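Local coordinates for SusD/RagB family nutrient-binding outer membrane lipoprotein (Bacteroides vulgatus, PDB 4F7A), which probably binds mucin O-glycans at the outer membrane as a SusD-like lipoprotein, at residues Thr27-Trp38 with Tyr88-Ala97. Numbering follows the deposited sequence.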
ATOM      1  N   THR A  27      -0.185  16.244  11.824  1.00 15.88           N
ATOM      2  CA  THR A  27       0.998  15.382  11.884  1.00 15.42           C
ATOM      3  C   THR A  27       0.685  13.937  11.459  1.00 16.21           C
ATOM      4  O   THR A  27       1.437  13.315  10.700  1.00 13.95           O
ATOM      5  CB  THR A  27       1.591  15.408  13.281  1.00 17.10           C
ATOM      6  OG1 THR A  27       1.981  16.745  13.574  1.00 19.13           O
ATOM      7  CG2 THR A  27       2.807  14.462  13.423  1.00 16.43           C
ATOM      8  N   ILE A  28      -0.434  13.406  11.942  1.00 16.66           N
ATOM      9  CA  ILE A  28      -0.793  12.020  11.622  1.00 15.15           C
ATOM     10  C   ILE A  28      -1.034  11.864  10.117  1.00 14.46           C
ATOM     11  O   ILE A  28      -0.514  10.941   9.499  1.00 14.84           O
ATOM     12  CB  ILE A  28      -2.049  11.553  12.393  1.00 14.89           C
ATOM     13  CG1 ILE A  28      -1.774  11.518  13.903  1.00 20.52           C
ATOM     14  CG2 ILE A  28      -2.480  10.140  11.921  1.00 14.64           C
ATOM     15  CD1 ILE A  28      -3.057  11.551  14.779  1.00 19.26           C
ATOM     16  N   GLN A  29      -1.849  12.750   9.544  1.00 12.91           N
ATOM     17  CA  GLN A  29      -2.181  12.648   8.125  1.00 14.72           C
ATOM     18  C   GLN A  29      -0.959  12.870   7.200  1.00 16.24           C
ATOM     19  O   GLN A  29      -0.824  12.220   6.158  1.00 16.89           O
ATOM     20  CB  GLN A  29      -3.365  13.554   7.785  1.00 14.15           C
ATOM     21  CG  GLN A  29      -4.670  12.898   8.268  1.00 14.93           C
ATOM     22  CD  GLN A  29      -5.860  13.809   8.237  1.00 19.65           C
ATOM     23  OE1 GLN A  29      -6.744  13.685   7.361  1.00 17.64           O
ATOM     24  NE2 GLN A  29      -5.889  14.770   9.167  1.00 16.84           N
ATOM     25  N   LYS A  30      -0.039  13.734   7.609  1.00 14.55           N
ATOM     26  CA  LYS A  30       1.210  13.919   6.862  1.00 14.91           C
ATOM     27  C   LYS A  30       2.165  12.742   7.017  1.00 15.99           C
ATOM     28  O   LYS A  30       3.097  12.598   6.240  1.00 16.65           O
ATOM     29  CB  LYS A  30       1.927  15.186   7.317  1.00 14.53           C
ATOM     30  CG  LYS A  30       1.183  16.447   6.931  1.00 16.10           C
ATOM     31  CD  LYS A  30       1.991  17.697   7.285  1.00 19.33           C
ATOM     32  CE  LYS A  30       1.298  18.958   6.765  1.00 24.87           C
ATOM     33  NZ  LYS A  30       1.934  20.231   7.213  1.00 21.03           N
ATOM     34  N   GLY A  31       1.928  11.913   8.023  1.00 14.93           N
ATOM     35  CA  GLY A  31       2.873  10.880   8.413  1.00 15.54           C
ATOM     36  C   GLY A  31       2.542   9.477   7.919  1.00 15.67           C
ATOM     37  O   GLY A  31       3.289   8.550   8.196  1.00 18.25           O
ATOM     38  N   ILE A  32       1.433   9.312   7.207  1.00 14.66           N
ATOM     39  CA  ILE A  32       1.050   7.980   6.667  1.00 16.64           C
ATOM     40  C   ILE A  32       1.896   7.650   5.405  1.00 19.46           C
ATOM     41  O   ILE A  32       2.730   6.754   5.454  1.00 20.05           O
ATOM     42  CB  ILE A  32      -0.465   7.894   6.380  1.00 17.05           C
ATOM     43  CG1 ILE A  32      -1.268   8.086   7.675  1.00 22.43           C
ATOM     44  CG2 ILE A  32      -0.820   6.541   5.673  1.00 14.32           C
ATOM     45  CD1 ILE A  32      -2.773   8.446   7.443  1.00 21.47           C
ATOM     46  N   TYR A  33       1.639   8.355   4.290  1.00 18.95           N
ATOM     47  CA  TYR A  33       2.539   8.395   3.094  1.00 18.48           C
ATOM     48  C   TYR A  33       3.519   9.497   3.433  1.00 16.03           C
ATOM     49  O   TYR A  33       3.328  10.693   3.095  1.00 16.37           O
ATOM     50  CB  TYR A  33       1.741   8.744   1.862  1.00 18.40           C
ATOM     51  CG  TYR A  33       2.360   8.494   0.487  1.00 13.71           C
ATOM     52  CD1 TYR A  33       2.451   7.204  -0.053  1.00 21.79           C
ATOM     53  CD2 TYR A  33       2.734   9.552  -0.314  1.00 19.02           C
ATOM     54  CE1 TYR A  33       2.937   6.995  -1.336  1.00 18.18           C
ATOM     55  CE2 TYR A  33       3.209   9.351  -1.590  1.00 13.42           C
ATOM     56  CZ  TYR A  33       3.304   8.074  -2.098  1.00 19.10           C
ATOM     57  OH  TYR A  33       3.766   7.908  -3.376  1.00 16.40           O
ATOM     58  N   PHE A  34       4.522   9.072   4.183  1.00 14.57           N
ATOM     59  CA  PHE A  34       5.222   9.931   5.122  1.00 14.79           C
ATOM     60  C   PHE A  34       5.877  11.101   4.431  1.00 15.10           C
ATOM     61  O   PHE A  34       6.715  10.918   3.558  1.00 15.06           O
ATOM     62  CB  PHE A  34       6.282   9.116   5.866  1.00 15.52           C
ATOM     63  CG  PHE A  34       6.973   9.877   6.956  1.00 15.84           C
ATOM     64  CD1 PHE A  34       8.049  10.698   6.665  1.00 14.25           C
ATOM     65  CD2 PHE A  34       6.559   9.761   8.272  1.00 14.66           C
ATOM     66  CE1 PHE A  34       8.690  11.404   7.654  1.00 14.55           C
ATOM     67  CE2 PHE A  34       7.203  10.473   9.277  1.00 14.51           C
ATOM     68  CZ  PHE A  34       8.268  11.285   8.972  1.00 16.88           C
ATOM     69  N   ASN A  35       5.493  12.312   4.819  1.00 14.69           N
ATOM     70  CA  ASN A  35       6.265  13.491   4.413  1.00 14.29           C
ATOM     71  C   ASN A  35       6.139  14.596   5.442  1.00 15.74           C
ATOM     72  O   ASN A  35       5.949  15.779   5.120  1.00 16.81           O
ATOM     73  CB  ASN A  35       5.889  13.946   3.013  1.00 14.62           C
ATOM     74  CG  ASN A  35       7.057  14.594   2.279  1.00 16.88           C
ATOM     75  OD1 ASN A  35       8.232  14.288   2.557  1.00 15.14           O
ATOM     76  ND2 ASN A  35       6.749  15.473   1.322  1.00 16.37           N
ATOM     77  N   TYR A  36       6.276  14.182   6.693  1.00 14.68           N
ATOM     78  CA  TYR A  36       6.208  15.061   7.832  1.00 14.25           C
ATOM     79  C   TYR A  36       7.590  15.597   8.156  1.00 15.92           C
ATOM     80  O   TYR A  36       8.543  14.827   8.330  1.00 15.09           O
ATOM     81  CB  TYR A  36       5.649  14.294   9.044  1.00 15.45           C
ATOM     82  CG  TYR A  36       5.794  15.049  10.352  1.00 15.93           C
ATOM     83  CD1 TYR A  36       5.031  16.181  10.607  1.00 19.67           C
ATOM     84  CD2 TYR A  36       6.719  14.657  11.300  1.00 16.41           C
ATOM     85  CE1 TYR A  36       5.180  16.904  11.796  1.00 24.09           C
ATOM     86  CE2 TYR A  36       6.873  15.365  12.487  1.00 17.64           C
ATOM     87  CZ  TYR A  36       6.098  16.476  12.726  1.00 22.72           C
ATOM     88  OH  TYR A  36       6.261  17.164  13.886  1.00 20.72           O
ATOM     89  N   ASP A  37       7.697  16.923   8.245  1.00 16.73           N
ATOM     90  CA  ASP A  37       8.965  17.596   8.515  1.00 19.26           C
ATOM     91  C   ASP A  37       9.116  17.823  10.025  1.00 18.97           C
ATOM     92  O   ASP A  37       8.461  18.712  10.581  1.00 20.92           O
ATOM     93  CB  ASP A  37       9.001  18.944   7.787  1.00 18.16           C
ATOM     94  CG  ASP A  37      10.379  19.616   7.818  1.00 24.66           C
ATOM     95  OD1 ASP A  37      11.268  19.237   8.619  1.00 21.40           O
ATOM     96  OD2 ASP A  37      10.577  20.542   7.002  1.00 24.33           O
ATOM     97  N   TRP A  38       9.984  17.036  10.652  1.00 19.93           N
ATOM     98  CA  TRP A  38      10.237  17.138  12.088  1.00 22.11           C
ATOM     99  C   TRP A  38      11.298  18.182  12.400  1.00 25.72           C
ATOM    100  O   TRP A  38      11.608  18.398  13.563  1.00 25.16           O
ATOM    101  CB  TRP A  38      10.616  15.789  12.701  1.00 22.21           C
ATOM    102  CG  TRP A  38      11.946  15.233  12.265  1.00 21.92           C
ATOM    103  CD1 TRP A  38      13.166  15.529  12.794  1.00 22.58           C
ATOM    104  CD2 TRP A  38      12.184  14.270  11.231  1.00 22.00           C
ATOM    105  NE1 TRP A  38      14.147  14.824  12.144  1.00 25.88           N
ATOM    106  CE2 TRP A  38      13.574  14.051  11.175  1.00 26.94           C
ATOM    107  CE3 TRP A  38      11.365  13.598  10.324  1.00 23.43           C
ATOM    108  CZ2 TRP A  38      14.157  13.176  10.258  1.00 22.03           C
ATOM    109  CZ3 TRP A  38      11.946  12.729   9.425  1.00 17.57           C
ATOM    110  CH2 TRP A  38      13.325  12.530   9.394  1.00 25.74           C
ATOM    111  N   TYR A  88      10.535   6.023  11.546  1.00 15.75           N
ATOM    112  CA  TYR A  88       9.837   7.286  11.360  1.00 15.18           C
ATOM    113  C   TYR A  88       8.444   7.249  11.955  1.00 12.19           C
ATOM    114  O   TYR A  88       7.990   8.225  12.548  1.00 15.29           O
ATOM    115  CB  TYR A  88       9.827   7.683   9.877  1.00 16.55           C
ATOM    116  CG  TYR A  88      11.216   8.023   9.344  1.00 16.51           C
ATOM    117  CD1 TYR A  88      12.097   8.807  10.082  1.00 22.65           C
ATOM    118  CD2 TYR A  88      11.652   7.552   8.102  1.00 18.53           C
ATOM    119  CE1 TYR A  88      13.382   9.106   9.603  1.00 25.48           C
ATOM    120  CE2 TYR A  88      12.923   7.871   7.601  1.00 16.84           C
ATOM    121  CZ  TYR A  88      13.783   8.637   8.362  1.00 23.24           C
ATOM    122  OH  TYR A  88      15.050   8.944   7.894  1.00 26.88           O
ATOM    123  N   THR A  89       7.755   6.132  11.802  1.00 14.32           N
ATOM    124  CA  THR A  89       6.413   6.012  12.296  1.00 14.83           C
ATOM    125  C   THR A  89       6.398   6.017  13.834  1.00 13.72           C
ATOM    126  O   THR A  89       5.628   6.755  14.437  1.00 16.85           O
ATOM    127  CB  THR A  89       5.701   4.767  11.744  1.00 15.62           C
ATOM    128  OG1 THR A  89       5.655   4.832  10.312  1.00 17.76           O
ATOM    129  CG2 THR A  89       4.286   4.710  12.273  1.00 10.89           C
ATOM    130  N   TYR A  90       7.272   5.242  14.465  1.00 14.88           N
ATOM    131  CA  TYR A  90       7.324   5.210  15.925  1.00 14.51           C
ATOM    132  C   TYR A  90       7.946   6.461  16.535  1.00 16.62           C
ATOM    133  O   TYR A  90       7.548   6.872  17.613  1.00 16.94           O
ATOM    134  CB  TYR A  90       8.039   3.959  16.425  1.00 16.79           C
ATOM    135  CG  TYR A  90       7.135   2.744  16.380  1.00 13.60           C
ATOM    136  CD1 TYR A  90       6.065   2.617  17.275  1.00 14.77           C
ATOM    137  CD2 TYR A  90       7.333   1.746  15.443  1.00 13.61           C
ATOM    138  CE1 TYR A  90       5.233   1.489  17.234  1.00 15.42           C
ATOM    139  CE2 TYR A  90       6.524   0.628  15.386  1.00 15.15           C
ATOM    140  CZ  TYR A  90       5.469   0.504  16.284  1.00 17.48           C
ATOM    141  OH  TYR A  90       4.679  -0.614  16.223  1.00 14.67           O
ATOM    142  N   ASN A  91       8.885   7.090  15.839  1.00 18.53           N
ATOM    143  CA  ASN A  91       9.479   8.316  16.366  1.00 18.73           C
ATOM    144  C   ASN A  91       8.527   9.499  16.321  1.00 19.05           C
ATOM    145  O   ASN A  91       8.481  10.280  17.266  1.00 17.89           O
ATOM    146  CB  ASN A  91      10.782   8.665  15.634  1.00 20.28           C
ATOM    147  CG  ASN A  91      11.940   7.809  16.099  1.00 25.73           C
ATOM    148  OD1 ASN A  91      11.879   7.229  17.175  1.00 29.09           O
ATOM    149  ND2 ASN A  91      12.975   7.703  15.288  1.00 25.55           N
ATOM    150  N   TYR A  92       7.764   9.626  15.237  1.00 17.58           N
ATOM    151  CA  TYR A  92       7.029  10.868  14.979  1.00 18.17           C
ATOM    152  C   TYR A  92       5.508  10.810  14.865  1.00 18.63           C
ATOM    153  O   TYR A  92       4.853  11.822  15.072  1.00 19.50           O
ATOM    154  CB  TYR A  92       7.608  11.527  13.716  1.00 17.81           C
ATOM    155  CG  TYR A  92       9.102  11.802  13.838  1.00 18.57           C
ATOM    156  CD1 TYR A  92       9.597  12.719  14.761  1.00 20.62           C
ATOM    157  CD2 TYR A  92      10.004  11.151  13.025  1.00 16.46           C
ATOM    158  CE1 TYR A  92      10.965  12.952  14.870  1.00 20.04           C
ATOM    159  CE2 TYR A  92      11.361  11.378  13.126  1.00 20.76           C
ATOM    160  CZ  TYR A  92      11.838  12.268  14.042  1.00 17.90           C
ATOM    161  OH  TYR A  92      13.202  12.445  14.104  1.00 24.14           O
ATOM    162  N   ILE A  93       4.946   9.663  14.504  1.00 16.21           N
ATOM    163  CA  ILE A  93       3.572   9.603  14.053  1.00 15.61           C
ATOM    164  C   ILE A  93       2.686   8.825  15.031  1.00 17.67           C
ATOM    165  O   ILE A  93       1.686   9.350  15.522  1.00 16.85           O
ATOM    166  CB  ILE A  93       3.485   8.988  12.648  1.00 14.37           C
ATOM    167  CG1 ILE A  93       4.400   9.753  11.672  1.00 17.21           C
ATOM    168  CG2 ILE A  93       2.010   8.952  12.131  1.00 13.91           C
ATOM    169  CD1 ILE A  93       4.240  11.317  11.671  1.00 14.49           C
ATOM    170  N   PHE A  94       3.076   7.591  15.332  1.00 17.04           N
ATOM    171  CA  PHE A  94       2.282   6.770  16.241  1.00 16.74           C
ATOM    172  C   PHE A  94       2.109   7.409  17.623  1.00 17.19           C
ATOM    173  O   PHE A  94       1.016   7.374  18.179  1.00 15.87           O
ATOM    174  CB  PHE A  94       2.840   5.337  16.304  1.00 16.95           C
ATOM    175  CG  PHE A  94       1.966   4.377  17.072  1.00 17.12           C
ATOM    176  CD1 PHE A  94       0.640   4.193  16.726  1.00 20.47           C
ATOM    177  CD2 PHE A  94       2.466   3.673  18.137  1.00 22.45           C
ATOM    178  CE1 PHE A  94      -0.177   3.325  17.436  1.00 23.65           C
ATOM    179  CE2 PHE A  94       1.656   2.781  18.828  1.00 31.42           C
ATOM    180  CZ  PHE A  94       0.332   2.619  18.478  1.00 23.89           C
ATOM    181  N   PRO A  95       3.159   8.018  18.181  1.00 17.45           N
ATOM    182  CA  PRO A  95       2.932   8.601  19.514  1.00 19.98           C
ATOM    183  C   PRO A  95       1.895   9.730  19.492  1.00 20.01           C
ATOM    184  O   PRO A  95       1.173   9.930  20.482  1.00 16.83           O
ATOM    185  CB  PRO A  95       4.305   9.123  19.940  1.00 20.62           C
ATOM    186  CG  PRO A  95       5.284   8.579  18.946  1.00 21.71           C
ATOM    187  CD  PRO A  95       4.577   7.977  17.795  1.00 18.43           C
ATOM    188  N   VAL A  96       1.806  10.430  18.359  1.00 16.44           N
ATOM    189  CA  VAL A  96       0.787  11.453  18.168  1.00 16.37           C
ATOM    190  C   VAL A  96      -0.606  10.856  18.008  1.00 16.26           C
ATOM    191  O   VAL A  96      -1.563  11.400  18.555  1.00 13.73           O
ATOM    192  CB  VAL A  96       1.140  12.398  16.990  1.00 17.36           C
ATOM    193  CG1 VAL A  96       0.078  13.463  16.818  1.00 17.73           C
ATOM    194  CG2 VAL A  96       2.523  13.049  17.266  1.00 18.27           C
ATOM    195  N   ALA A  97      -0.735   9.752  17.261  1.00 15.39           N
ATOM    196  CA  ALA A  97      -2.018   9.074  17.129  1.00 15.29           C
ATOM    197  C   ALA A  97      -2.484   8.563  18.477  1.00 17.10           C
ATOM    198  O   ALA A  97      -3.686   8.588  18.781  1.00 15.09           O
ATOM    199  CB  ALA A  97      -1.931   7.910  16.143  1.00 16.95           C
TER
HETATM  200  O   HOH W   1       3.230   6.024   9.282  1.00 21.46           O
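An aromatic cluster made by F34, W38, Y88 and Y92, continued by an aliphatic seam, joins the end of helix 15-30 and its following loop to helix 84-104 in the TPR-like fold of this SusD homologue. It illustrates how a loop leaving a helix can go on packing against the neighbouring helix. The five-membered ring of W38 lies over Y92 as an offset stack, planes at 10° and centroids 4.2 Å apart, while CB of W38 makes a CH-pi contact with the same face. A chi1 of 68°, with CG between the backbone N and the carbonyl carbon, turns the indole onto Y92. Its far rim reaches Y88, CH2 to CE1 at 3.4 Å; NE1, although near the Y92 hydroxyl, is hydrogen-bonded instead to E40. With an alanine at W38, Y92 would probably lose its stacking partner and E40 its indole N-H donor. F34 receives CB of Y88 over one face and CG1 of I93 at its edge, 3.8 Å from CE2. Farther along, CG1 of I28 meets CG1 of V96, and its CD1 lies 3.6 Å from CA of A97. A water donates to both G31 O and the T89 hydroxyl OG1, linking the backbone of the loop to a side chain of the helix. G31 itself leaves room for I93, whose CD1 sits 3.6 Å from G31 CA, where a CB would clash.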